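Local coordinates for uncharacterized NTF2-like protein (Burkholderia thailandensis E264, PDB 3EC9) that is of unknown function but adopts the NTF2-like fold of the SnoaL-like family, whose cone-shaped pocket probably holds a small ligand, at residues D36-I41 and K121-E126; T44-F49 and E126-T131; F107-A112 and L132-A137. All coordinates share one frame; numbering follows the deposited sequence.

Contact 1: D36-I41 and K121-E126; sequences DIAPAI and KIVHFE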
loop_
_atom_site.group_PDB
_atom_site.type_symbol
_atom_site.label_atom_id
_atom_site.label_comp_id
_atom_site.label_asym_id
_atom_site.label_seq_id
_atom_site.Cartn_x
_atom_site.Cartn_y
_atom_site.Cartn_z
ATOM N N ASP B 36 15.739 15.353 -6.294
ATOM C CA ASP B 36 15.547 15.660 -4.879
ATOM C C ASP B 36 15.809 14.449 -3.970
ATOM O O ASP B 36 15.498 14.486 -2.774
ATOM C CB ASP B 36 14.156 16.230 -4.611
ATOM C CG ASP B 36 13.913 17.517 -5.363
ATOM O OD1 ASP B 36 14.775 18.449 -5.267
ATOM O OD2 ASP B 36 12.883 17.593 -6.056
ATOM N N ILE B 37 16.396 13.389 -4.534
ATOM C CA ILE B 37 16.722 12.204 -3.759
ATOM C C ILE B 37 17.900 12.500 -2.834
ATOM O O ILE B 37 18.972 12.933 -3.285
ATOM C CB ILE B 37 17.021 11.018 -4.696
ATOM C CG1 ILE B 37 15.769 10.633 -5.478
ATOM C CG2 ILE B 37 17.497 9.761 -3.954
ATOM C CD1 ILE B 37 14.592 9.946 -4.691
ATOM N N ALA B 38 17.715 12.212 -1.547
ATOM C CA ALA B 38 18.788 12.460 -0.560
ATOM C C ALA B 38 19.905 11.441 -0.704
ATOM O O ALA B 38 19.703 10.286 -1.122
ATOM C CB ALA B 38 18.242 12.394 0.841
ATOM N N PRO B 39 21.129 11.861 -0.373
ATOM C CA PRO B 39 22.234 10.920 -0.230
ATOM C C PRO B 39 21.864 9.741 0.671
ATOM O O PRO B 39 22.274 8.607 0.428
ATOM C CB PRO B 39 23.287 11.758 0.475
ATOM C CG PRO B 39 23.055 13.144 -0.026
ATOM C CD PRO B 39 21.550 13.263 -0.154
ATOM N N ALA B 40 21.095 10.027 1.712
ATOM C CA ALA B 40 20.727 9.038 2.715
ATOM C C ALA B 40 19.432 8.277 2.337
ATOM O O ALA B 40 18.853 7.616 3.172
ATOM C CB ALA B 40 20.548 9.745 4.058
ATOM N N ILE B 41 19.024 8.344 1.075
ATOM C CA ILE B 41 17.781 7.689 0.628
ATOM C C ILE B 41 17.674 6.208 1.044
ATOM O O ILE B 41 18.635 5.467 0.908
ATOM C CB ILE B 41 17.648 7.758 -0.941
ATOM C CG1 ILE B 41 16.289 7.249 -1.438
ATOM C CG2 ILE B 41 18.786 6.998 -1.608
ATOM C CD1 ILE B 41 15.115 8.004 -0.880
ATOM N N LYS B 121 14.654 17.164 0.790
ATOM C CA LYS B 121 15.087 15.987 0.050
ATOM C C LYS B 121 14.230 14.776 0.420
ATOM O O LYS B 121 13.852 14.542 1.592
ATOM C CB LYS B 121 16.526 15.643 0.369
ATOM C CG LYS B 121 17.570 16.728 -0.000
ATOM C CD LYS B 121 17.806 16.783 -1.493
ATOM C CE LYS B 121 19.106 17.506 -1.865
ATOM N NZ LYS B 121 19.198 17.701 -3.350
ATOM N N ILE B 122 13.968 13.978 -0.586
ATOM C CA ILE B 122 13.281 12.711 -0.366
ATOM C C ILE B 122 14.252 11.737 0.308
ATOM O O ILE B 122 15.293 11.388 -0.256
ATOM C CB ILE B 122 12.789 12.126 -1.711
ATOM C CG1 ILE B 122 11.723 13.029 -2.365
ATOM C CG2 ILE B 122 12.226 10.708 -1.535
ATOM C CD1 ILE B 122 11.433 12.633 -3.846
ATOM N N VAL B 123 13.898 11.314 1.520
ATOM C CA VAL B 123 14.739 10.355 2.279
ATOM C C VAL B 123 14.186 8.920 2.403
ATOM O O VAL B 123 14.900 8.018 2.764
ATOM C CB VAL B 123 15.008 10.868 3.693
ATOM C CG1 VAL B 123 15.910 12.108 3.642
ATOM C CG2 VAL B 123 13.762 11.102 4.498
ATOM N N HIS B 124 12.894 8.739 2.208
ATOM C CA HIS B 124 12.314 7.381 2.233
ATOM C C HIS B 124 11.183 7.263 1.192
ATOM O O HIS B 124 10.378 8.181 0.991
ATOM C CB HIS B 124 11.794 6.978 3.633
ATOM C CG HIS B 124 11.956 5.512 3.951
ATOM N ND1 HIS B 124 11.063 4.541 3.543
ATOM C CD2 HIS B 124 12.920 4.863 4.655
ATOM C CE1 HIS B 124 11.478 3.359 3.967
ATOM N NE2 HIS B 124 12.604 3.526 4.641
ATOM N N PHE B 125 11.148 6.096 0.563
ATOM C CA PHE B 125 10.069 5.666 -0.335
ATOM C C PHE B 125 9.767 4.225 0.023
ATOM O O PHE B 125 10.685 3.409 0.210
ATOM C CB PHE B 125 10.514 5.713 -1.795
ATOM C CG PHE B 125 9.631 4.970 -2.755
ATOM C CD1 PHE B 125 9.851 3.617 -3.038
ATOM C CD2 PHE B 125 8.567 5.621 -3.365
ATOM C CE1 PHE B 125 9.035 2.974 -3.939
ATOM C CE2 PHE B 125 7.741 4.954 -4.294
ATOM C CZ PHE B 125 7.987 3.652 -4.565
ATOM N N GLU B 126 8.479 3.899 0.096
ATOM C CA GLU B 126 8.098 2.500 0.240
ATOM C C GLU B 126 6.875 2.189 -0.641
ATOM O O GLU B 126 5.884 2.931 -0.623
ATOM C CB GLU B 126 7.922 2.079 1.710
ATOM C CG GLU B 126 7.575 0.567 1.858
ATOM C CD GLU B 126 7.503 0.088 3.265
ATOM O OE1 GLU B 126 7.596 0.917 4.221
ATOM O OE2 GLU B 126 7.435 -1.167 3.447
HETATM O O HOH W 1 16.724 19.116 -3.632
HETATM O O HOH W 2 19.755 15.297 -4.273
HETATM O O HOH W 3 16.269 7.327 5.184
#
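Parallel strand pairing joins Asp-36, Ile-37 and Ala-38 to Lys-121 and Ile-122 near one end of the curved mixed sheet of this NTF2-like fold, where the short strand 37-38 leads into a corner before strand 41-45. Ile-122 is gripped through both backbone polar atoms, as parallel pairing requires: its N donates to Asp-36 O at 2.7 Å, and its O accepts from Ala-38 N at 2.9 Å with an N-H...O angle of 164°. The chain then folds through a type I turn from Ala-38 to Ile-41 and returns to the same neighbour. Ile-41 CG1 stands anti to the backbone N (chi1 -173°), which carries CD1 over the backbone of Ile-122 and Val-123, 3.5 Å from Val-123 C. Ile-122 CG2 takes the methyl ends of two isoleucines, CD1 of Ile-37 and CD1 of Ile-41, while Ala-38 CB rests against Val-123 CG1 at 3.7 Å. Val-123 and His-124 together face the single residue Arg-116 of strand 106-118, a classic beta bulge in strand 121-129. At the more exposed margin, Lys-121 bends at chi2 and lays CD beside Asp-36 O. Its NZ stays 4.9 Å from Asp-36 OD1, and one water spans the two; a second water, 2.6 Å from Lys-121 NZ, donates to Ile-37 O.

Contact 2: T44-F49 and E126-T131; sequences TEMAGF and EQFTDT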
loop_
_atom_site.group_PDB
_atom_site.type_symbol
_atom_site.label_atom_id
_atom_site.label_comp_id
_atom_site.label_asym_id
_atom_site.label_seq_id
_atom_site.Cartn_x
_atom_site.Cartn_y
_atom_site.Cartn_z
ATOM N N THR B 44 12.429 1.462 -0.839
ATOM C CA THR B 44 12.013 0.092 -0.705
ATOM C C THR B 44 10.901 -0.332 -1.713
ATOM O O THR B 44 9.772 0.160 -1.704
ATOM C CB THR B 44 11.531 -0.236 0.716
ATOM O OG1 THR B 44 12.606 0.052 1.621
ATOM C CG2 THR B 44 11.070 -1.689 0.812
ATOM N N GLU B 45 11.257 -1.261 -2.584
ATOM C CA GLU B 45 10.321 -1.942 -3.473
ATOM C C GLU B 45 9.814 -3.150 -2.642
ATOM O O GLU B 45 10.575 -3.776 -1.895
ATOM C CB GLU B 45 11.025 -2.423 -4.741
ATOM C CG GLU B 45 11.488 -1.289 -5.646
ATOM C CD GLU B 45 10.375 -0.648 -6.381
ATOM O OE1 GLU B 45 9.744 -1.304 -7.219
ATOM O OE2 GLU B 45 10.156 0.549 -6.185
HETATM N N MSE B 46 8.506 -3.399 -2.722
HETATM C CA MSE B 46 7.891 -4.407 -1.873
HETATM C C MSE B 46 8.494 -5.812 -2.033
HETATM O O MSE B 46 8.861 -6.200 -3.116
HETATM C CB MSE B 46 6.387 -4.451 -2.145
HETATM C CG MSE B 46 5.632 -5.231 -1.171
HETATM SE SE MSE B 46 3.668 -5.138 -1.383
HETATM C CE MSE B 46 3.057 -4.300 0.285
ATOM N N ALA B 47 8.504 -6.598 -0.945
ATOM C CA ALA B 47 9.168 -7.879 -0.900
ATOM C C ALA B 47 8.693 -8.776 -2.033
ATOM O O ALA B 47 9.519 -9.464 -2.668
ATOM C CB ALA B 47 8.924 -8.523 0.462
ATOM N N GLY B 48 7.376 -8.817 -2.296
ATOM C CA GLY B 48 6.841 -9.663 -3.378
ATOM C C GLY B 48 6.923 -9.115 -4.784
ATOM O O GLY B 48 6.523 -9.802 -5.727
ATOM N N PHE B 49 7.434 -7.887 -4.925
ATOM C CA PHE B 49 7.534 -7.207 -6.238
ATOM C C PHE B 49 8.830 -7.683 -6.930
ATOM O O PHE B 49 9.820 -7.932 -6.237
ATOM C CB PHE B 49 7.521 -5.696 -6.039
ATOM C CG PHE B 49 7.314 -4.924 -7.320
ATOM C CD1 PHE B 49 6.065 -4.890 -7.943
ATOM C CD2 PHE B 49 8.362 -4.224 -7.889
ATOM C CE1 PHE B 49 5.915 -4.172 -9.111
ATOM C CE2 PHE B 49 8.219 -3.526 -9.049
ATOM C CZ PHE B 49 6.991 -3.499 -9.676
ATOM N N GLU B 126 8.479 3.899 0.096
ATOM C CA GLU B 126 8.098 2.500 0.240
ATOM C C GLU B 126 6.875 2.189 -0.641
ATOM O O GLU B 126 5.884 2.931 -0.623
ATOM C CB GLU B 126 7.922 2.079 1.710
ATOM C CG GLU B 126 7.575 0.567 1.858
ATOM C CD GLU B 126 7.503 0.088 3.265
ATOM O OE1 GLU B 126 7.596 0.917 4.221
ATOM O OE2 GLU B 126 7.435 -1.167 3.447
ATOM N N GLN B 127 6.943 1.082 -1.374
ATOM C CA GLN B 127 5.913 0.674 -2.304
ATOM C C GLN B 127 5.004 -0.412 -1.643
ATOM O O GLN B 127 5.499 -1.343 -1.001
ATOM C CB GLN B 127 6.595 0.040 -3.526
ATOM C CG GLN B 127 5.692 -0.584 -4.552
ATOM C CD GLN B 127 6.512 -1.542 -5.445
ATOM O OE1 GLN B 127 7.149 -2.507 -4.951
ATOM N NE2 GLN B 127 6.521 -1.272 -6.727
ATOM N N PHE B 128 3.688 -0.279 -1.844
ATOM C CA PHE B 128 2.712 -1.260 -1.396
ATOM C C PHE B 128 1.783 -1.584 -2.570
ATOM O O PHE B 128 0.926 -0.779 -2.908
ATOM C CB PHE B 128 1.866 -0.742 -0.224
ATOM C CG PHE B 128 2.666 -0.246 0.971
ATOM C CD1 PHE B 128 3.259 0.985 0.925
ATOM C CD2 PHE B 128 2.826 -1.037 2.099
ATOM C CE1 PHE B 128 4.008 1.440 2.012
ATOM C CE2 PHE B 128 3.558 -0.599 3.192
ATOM C CZ PHE B 128 4.167 0.650 3.147
ATOM N N THR B 129 1.969 -2.716 -3.248
ATOM C CA THR B 129 1.215 -3.045 -4.442
ATOM C C THR B 129 0.765 -4.493 -4.483
ATOM O O THR B 129 1.155 -5.310 -3.628
ATOM C CB THR B 129 2.008 -2.668 -5.707
ATOM O OG1 THR B 129 1.153 -2.638 -6.873
ATOM C CG2 THR B 129 3.198 -3.606 -5.923
ATOM N N ASP B 130 -0.061 -4.809 -5.487
ATOM C CA ASP B 130 -0.688 -6.129 -5.591
ATOM C C ASP B 130 0.262 -7.071 -6.246
ATOM O O ASP B 130 0.216 -7.381 -7.442
ATOM C CB ASP B 130 -2.018 -5.970 -6.327
ATOM C CG ASP B 130 -3.017 -7.087 -6.006
ATOM O OD1 ASP B 130 -2.597 -8.220 -5.667
ATOM O OD2 ASP B 130 -4.247 -6.838 -6.123
ATOM N N THR B 131 1.197 -7.527 -5.439
ATOM C CA THR B 131 2.264 -8.365 -5.956
ATOM C C THR B 131 1.795 -9.676 -6.597
ATOM O O THR B 131 2.449 -10.207 -7.507
ATOM C CB THR B 131 3.296 -8.600 -4.832
ATOM O OG1 THR B 131 2.606 -9.081 -3.699
ATOM C CG2 THR B 131 4.028 -7.288 -4.469
HETATM O O HOH W 4 5.167 -9.604 -8.016
#
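With its CG trans to the amide nitrogen (chi1 174°) and the rest extended, Gln-127 meets Phe-49, which takes a similar first torsion (chi1 -167°); together these bring the amide of Gln-127 against the aromatic ring. They meet where the parallel strands 41-45 and 121-129 of the NTF2-like sheet part company. The last regular bond of the pair is Gln-127 N to Thr-44 O, 3.0 Å. Two residues after Thr-44, Met-46 N goes to the side-chain OE1 of Gln-127 at 2.8 Å, where regular parallel pairing would use Gln-127 O, so a side chain prolongs the pairing into the type I turn from Met-46 to Phe-49. The other end of the amide, Gln-127 NE2, sits 3.5 Å above the plane of the Phe-49 ring and over its centre, with amide and ring planes 70° apart. NE2 also has Tyr-96 OH as a hydrogen-bond partner, which further fixes the amide's rotation. Glu-45 OE1 lies 3.3 Å from Gln-127 NE2, and OE2 of the same carboxylate bonds Trp-43; an acetate close to Glu-45 is consistent with a pocket here. Selenomethionine Met-46 reaches over to the neighbouring strand, its SE beside Thr-129 O and its CE 3.7 Å from Phe-128 CD2. Asp-130, the N-cap residue of helix 131-137, bonds Gly-48 N of the second subunit. Within the chain, Thr-131 CG2 packs 3.4 Å from Gly-48 C, and a water donates to both Gly-48 O and Thr-131 O.

Contact 3: F107-A112 and L132-A137; sequences FECRVA and LLVAQA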
loop_
_atom_site.group_PDB
_atom_site.type_symbol
_atom_site.label_atom_id
_atom_site.label_comp_id
_atom_site.label_asym_id
_atom_site.label_seq_id
_atom_site.Cartn_x
_atom_site.Cartn_y
_atom_site.Cartn_z
ATOM N N PHE B 107 -1.112 -6.906 -16.873
ATOM C CA PHE B 107 -1.794 -6.795 -15.577
ATOM C C PHE B 107 -2.143 -5.331 -15.395
ATOM O O PHE B 107 -1.574 -4.416 -16.034
ATOM C CB PHE B 107 -0.884 -7.222 -14.389
ATOM C CG PHE B 107 0.115 -6.143 -13.992
ATOM C CD1 PHE B 107 1.295 -5.968 -14.725
ATOM C CD2 PHE B 107 -0.119 -5.296 -12.935
ATOM C CE1 PHE B 107 2.188 -4.993 -14.388
ATOM C CE2 PHE B 107 0.783 -4.313 -12.595
ATOM C CZ PHE B 107 1.929 -4.147 -13.326
ATOM N N GLU B 108 -3.079 -5.109 -14.468
ATOM C CA GLU B 108 -3.341 -3.801 -13.923
ATOM C C GLU B 108 -3.633 -4.008 -12.434
ATOM O O GLU B 108 -4.357 -4.891 -12.062
ATOM C CB GLU B 108 -4.522 -3.143 -14.642
ATOM C CG GLU B 108 -4.914 -1.788 -14.093
ATOM C CD GLU B 108 -5.933 -1.096 -14.914
ATOM O OE1 GLU B 108 -6.648 -1.775 -15.670
ATOM O OE2 GLU B 108 -6.006 0.152 -14.812
ATOM N N CYS B 109 -3.095 -3.161 -11.585
ATOM C CA CYS B 109 -3.422 -3.281 -10.148
ATOM C C CYS B 109 -3.229 -1.965 -9.389
ATOM O O CYS B 109 -2.710 -0.978 -9.936
ATOM C CB CYS B 109 -2.574 -4.401 -9.519
ATOM S SG CYS B 109 -0.802 -3.953 -9.291
ATOM N N ARG B 110 -3.623 -1.960 -8.127
ATOM C CA ARG B 110 -3.483 -0.794 -7.280
ATOM C C ARG B 110 -2.131 -0.727 -6.615
ATOM O O ARG B 110 -1.424 -1.742 -6.430
ATOM C CB ARG B 110 -4.599 -0.783 -6.234
ATOM C CG ARG B 110 -6.028 -0.649 -6.831
ATOM C CD ARG B 110 -6.283 0.735 -7.248
ATOM N NE ARG B 110 -6.644 1.592 -6.118
ATOM C CZ ARG B 110 -6.700 2.919 -6.171
ATOM N NH1 ARG B 110 -6.309 3.566 -7.261
ATOM N NH2 ARG B 110 -7.150 3.611 -5.138
ATOM N N VAL B 111 -1.766 0.483 -6.215
ATOM C CA VAL B 111 -0.512 0.720 -5.522
ATOM C C VAL B 111 -0.649 1.966 -4.650
ATOM O O VAL B 111 -1.303 2.942 -5.035
ATOM C CB VAL B 111 0.710 0.850 -6.473
ATOM C CG1 VAL B 111 0.499 1.905 -7.552
ATOM C CG2 VAL B 111 1.996 1.114 -5.637
ATOM N N ALA B 112 -0.037 1.912 -3.467
ATOM C CA ALA B 112 0.225 3.087 -2.657
ATOM C C ALA B 112 1.740 3.219 -2.432
ATOM O O ALA B 112 2.467 2.189 -2.288
ATOM C CB ALA B 112 -0.508 3.026 -1.304
ATOM N N LEU B 132 0.666 -10.214 -6.137
ATOM C CA LEU B 132 0.119 -11.424 -6.767
ATOM C C LEU B 132 -0.296 -11.123 -8.219
ATOM O O LEU B 132 0.006 -11.887 -9.116
ATOM C CB LEU B 132 -1.064 -11.986 -5.982
ATOM C CG LEU B 132 -1.698 -13.231 -6.576
ATOM C CD1 LEU B 132 -0.675 -14.396 -6.554
ATOM C CD2 LEU B 132 -3.002 -13.618 -5.847
ATOM N N LEU B 133 -0.999 -10.028 -8.441
ATOM C CA LEU B 133 -1.401 -9.689 -9.832
ATOM C C LEU B 133 -0.218 -9.432 -10.742
ATOM O O LEU B 133 -0.255 -9.796 -11.911
ATOM C CB LEU B 133 -2.386 -8.520 -9.860
ATOM C CG LEU B 133 -3.869 -8.880 -9.639
ATOM C CD1 LEU B 133 -4.164 -9.715 -8.394
ATOM C CD2 LEU B 133 -4.786 -7.631 -9.691
ATOM N N VAL B 134 0.830 -8.776 -10.240
ATOM C CA VAL B 134 2.039 -8.606 -11.040
ATOM C C VAL B 134 2.691 -9.972 -11.360
ATOM O O VAL B 134 3.038 -10.303 -12.503
ATOM C CB VAL B 134 3.022 -7.693 -10.296
ATOM C CG1 VAL B 134 4.326 -7.593 -11.123
ATOM C CG2 VAL B 134 2.409 -6.296 -10.010
ATOM N N ALA B 135 2.797 -10.797 -10.333
ATOM C CA ALA B 135 3.319 -12.154 -10.468
ATOM C C ALA B 135 2.522 -13.017 -11.479
ATOM O O ALA B 135 3.107 -13.819 -12.221
ATOM C CB ALA B 135 3.391 -12.832 -9.077
ATOM N N GLN B 136 1.215 -12.861 -11.535
ATOM C CA GLN B 136 0.380 -13.621 -12.478
ATOM C C GLN B 136 0.797 -13.331 -13.927
ATOM O O GLN B 136 0.737 -14.202 -14.803
ATOM C CB GLN B 136 -1.105 -13.288 -12.288
ATOM C CG GLN B 136 -1.771 -13.888 -11.077
ATOM C CD GLN B 136 -3.187 -13.284 -10.776
ATOM O OE1 GLN B 136 -3.644 -12.314 -11.401
ATOM N NE2 GLN B 136 -3.869 -13.889 -9.839
ATOM N N ALA B 137 1.163 -12.087 -14.201
ATOM C CA ALA B 137 1.585 -11.673 -15.536
ATOM C C ALA B 137 2.926 -12.335 -15.921
ATOM O O ALA B 137 3.261 -12.412 -17.090
ATOM C CB ALA B 137 1.684 -10.152 -15.626
#
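Strand 107-112 and helix 132-137 run almost exactly antiparallel, at 170°, with their axes 7.8 Å apart at closest approach, and meet through the early residues of the strand. Phe-107 and Cys-109, alternate residues of the strand, both direct their side chains at the helix. In each, the first side-chain atom beyond CB lies between the backbone N and the carbonyl carbon (chi1 79° for Phe-107), and this turns the ring and the sulfur to the flank where Val-134 stands. Val-134 CG2 comes over one face of the Phe-107 ring in a CH-pi contact, 4.1 Å from the centroid and 27° off the normal, lying closest to CE2. The same methyl touches Cys-109 SG at 4.0 Å, so one branch of the valine touches both the ring and the sulfur. Leu-133, the preceding helix residue, takes the other flank: its CD2 lies 3.6 Å from Glu-108 O and also packs on Cys-109 CB. At the base of the aromatic side chain, Phe-107 CB is 3.6 Å from Leu-133 O and 4.1 Å from Ala-137 CB. Trp-73, from strand 73-86, meets the Phe-107 ring and also packs on Val-134 and Ala-137, extending the apolar cluster beyond the two segments. Further along the strand, Arg-110 turns from the helix to form salt bridges with Asp-81 and with Glu-126 of the second subunit. The chemistry is thus that of a helix laid on a strand by mostly apolar contacts, with two carbonyl oxygens met by carbon atoms: its cohesion probably rests on shape fit and the hydrophobic effect, while hydrogen bonds of the strand go mainly to strands 89-100 and 121-129, and Arg-110 serves the dimer.

How the contacts relate
Strand 121-129 and the helix that follows it carry one side of all three contacts, which come in order along this stretch of chain. Contacts 1 and 2 share Glu-126 and lie about 17 Å apart between centres; Thr-44 N probably bonds Phe-125 O where they meet. Centre to centre, contact 3 is about 10 Å from contact 2, on the same side of the chain's centre, and about 25 Å from contact 1, on the opposite side. Strand 106-118, on the other flank of 121-129, links contact 3 to contact 2, probably through Phe-128 N to Ala-112 O. The segments alternate along the sequence, so N-terminal and C-terminal parts are interwoven in one curved sheet, and contacts 2 and 3 also meet the second subunit.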